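Local structure of lysine-specific demethylase REF6 (Arabidopsis thaliana, 6A58) at residues H96-T101 / F117-D122. The protein removes methyl groups from tri- and dimethylated histone H3 at its K27 mark, and binds DNA through the four C-terminal C2H2 zinc fingers that make up this piece. Residues are numbered along the deposited sequence; the frame is centred on the assembly and turned at random.
With ZN (zinc ion), chain D.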
# COMPACT_ATOMS: atom_id res chain seq x y z
N HIS A 96 7.82 -1.98 -10.77
CA HIS A 96 7.82 -0.98 -11.84
C HIS A 96 9.18 -0.79 -12.51
O HIS A 96 9.26 -0.67 -13.74
CB HIS A 96 7.32 0.37 -11.34
CG HIS A 96 7.62 1.50 -12.28
ND1 HIS A 96 6.88 1.72 -13.42
CD2 HIS A 96 8.58 2.45 -12.25
CE1 HIS A 96 7.37 2.77 -14.06
NE2 HIS A 96 8.40 3.23 -13.37
N ILE A 97 10.25 -0.75 -11.71
CA ILE A 97 11.61 -0.53 -12.25
C ILE A 97 11.98 -1.61 -13.28
O ILE A 97 12.72 -1.33 -14.23
CB ILE A 97 12.67 -0.43 -11.12
CG1 ILE A 97 12.44 0.84 -10.29
CG2 ILE A 97 14.09 -0.41 -11.68
CD1 ILE A 97 13.07 0.80 -8.91
N ARG A 98 11.45 -2.82 -13.12
CA ARG A 98 11.67 -3.89 -14.09
C ARG A 98 11.17 -3.55 -15.50
O ARG A 98 11.69 -4.08 -16.48
CB ARG A 98 11.04 -5.21 -13.63
CG ARG A 98 11.63 -5.77 -12.34
CD ARG A 98 10.81 -6.94 -11.83
NE ARG A 98 11.16 -7.26 -10.45
CZ ARG A 98 10.39 -7.94 -9.61
NH1 ARG A 98 9.20 -8.41 -9.97
NH2 ARG A 98 10.82 -8.16 -8.36
N VAL A 99 10.17 -2.67 -15.60
CA VAL A 99 9.69 -2.19 -16.91
C VAL A 99 10.83 -1.47 -17.64
O VAL A 99 11.00 -1.65 -18.85
CB VAL A 99 8.46 -1.25 -16.79
CG1 VAL A 99 8.02 -0.72 -18.15
CG2 VAL A 99 7.30 -1.99 -16.12
N HIS A 100 11.60 -0.67 -16.91
CA HIS A 100 12.74 0.05 -17.47
C HIS A 100 13.92 -0.85 -17.78
O HIS A 100 14.58 -0.67 -18.81
CB HIS A 100 13.22 1.15 -16.52
CG HIS A 100 12.20 2.19 -16.21
ND1 HIS A 100 11.51 2.88 -17.19
CD2 HIS A 100 11.78 2.71 -15.03
CE1 HIS A 100 10.69 3.74 -16.63
NE2 HIS A 100 10.84 3.67 -15.32
N THR A 101 14.22 -1.80 -16.89
CA THR A 101 15.38 -2.68 -17.08
C THR A 101 15.11 -3.84 -18.05
O THR A 101 16.06 -4.41 -18.60
CB THR A 101 15.86 -3.29 -15.75
OG1 THR A 101 14.85 -4.15 -15.22
CG2 THR A 101 16.20 -2.19 -14.74
N PHE A 117 7.82 -13.84 -16.99
CA PHE A 117 6.93 -12.85 -16.35
C PHE A 117 7.74 -11.81 -15.59
O PHE A 117 8.81 -12.11 -15.06
CB PHE A 117 5.93 -13.57 -15.44
CG PHE A 117 5.19 -14.66 -16.13
CD1 PHE A 117 4.03 -14.39 -16.84
CD2 PHE A 117 5.71 -15.96 -16.16
CE1 PHE A 117 3.37 -15.40 -17.52
CE2 PHE A 117 5.05 -16.97 -16.84
CZ PHE A 117 3.88 -16.68 -17.53
N ARG A 118 7.22 -10.58 -15.56
CA ARG A 118 7.86 -9.46 -14.87
C ARG A 118 7.47 -9.40 -13.39
O ARG A 118 8.30 -9.04 -12.55
CB ARG A 118 7.50 -8.14 -15.54
CG ARG A 118 8.31 -6.95 -15.05
CD ARG A 118 7.98 -5.65 -15.79
NE ARG A 118 7.88 -5.84 -17.24
CZ ARG A 118 8.90 -6.07 -18.07
NH1 ARG A 118 10.17 -6.17 -17.63
NH2 ARG A 118 8.65 -6.22 -19.37
N PHE A 119 6.21 -9.73 -13.10
CA PHE A 119 5.68 -9.70 -11.73
C PHE A 119 5.28 -11.11 -11.31
O PHE A 119 4.81 -11.90 -12.13
CB PHE A 119 4.45 -8.78 -11.64
CG PHE A 119 4.59 -7.47 -12.39
CD1 PHE A 119 5.75 -6.70 -12.28
CD2 PHE A 119 3.55 -7.00 -13.19
CE1 PHE A 119 5.86 -5.50 -12.96
CE2 PHE A 119 3.67 -5.80 -13.87
CZ PHE A 119 4.83 -5.05 -13.76
N VAL A 120 5.47 -11.41 -10.02
CA VAL A 120 5.16 -12.75 -9.49
C VAL A 120 3.66 -13.09 -9.58
O VAL A 120 3.32 -14.25 -9.81
CB VAL A 120 5.69 -12.93 -8.04
CG1 VAL A 120 4.85 -12.14 -7.03
CG2 VAL A 120 5.73 -14.41 -7.67
N SER A 121 2.79 -12.09 -9.43
CA SER A 121 1.34 -12.28 -9.56
C SER A 121 0.93 -12.77 -10.95
O SER A 121 -0.01 -13.56 -11.07
CB SER A 121 0.59 -10.99 -9.22
OG SER A 121 0.98 -9.92 -10.06
N ASP A 122 1.63 -12.30 -11.99
CA ASP A 122 1.42 -12.79 -13.36
C ASP A 122 1.87 -14.25 -13.50
O ASP A 122 1.22 -15.03 -14.19
CB ASP A 122 2.17 -11.93 -14.38
CG ASP A 122 1.72 -10.48 -14.40
OD1 ASP A 122 0.59 -10.17 -13.94
OD2 ASP A 122 2.50 -9.63 -14.88
ZN ZN D . 9.95 4.61 -13.70
O HOH W 1 7.10 -9.61 -8.43
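The interface between the third and fourth C2H2 zinc fingers of REF6 rests on two arginine side chains that run antiparallel past one another, Arg-98 on the recognition helix of finger three and Arg-118 in the turn before the helix of finger four. Arg-98, extended from CG to NE, reaches across and gives NH1 to the backbone O of Arg-118 (2.8 Å); the bond is bent (147°), with O in its carbonyl plane but a little off the guanidinium plane. A water 2.9 Å from Arg-98 NH1 takes a second hydrogen bond from it and one from Val-120 N, in the first turn of helix 120-129. Arginine suits this place because its long arm ends in an NH1 with two N-H groups, one for each acceptor. The return arm starts with Arg-118 CG anti to the backbone N (chi1 -170°), which lays its methylenes against finger three: CG lies 3.5 Å from Arg-98 CB, and CD 3.7 Å from Val-99 CG2. A bend at chi3 (-44°) then sets a face of the Arg-118 guanidinium over Val-99 CA, offset toward its rim, with Arg-118 NH1 2.8 Å from Arg-98 O. Cutting Arg-118 back to an alanine is likely to leave a gap beside Arg-98 CB and Val-99 CG2, and Arg-98 O without its charged neighbour. Because Arg-98 grips backbone O directly and backbone N through water, its polar link to finger four probably depends little on which side chains the turn carries.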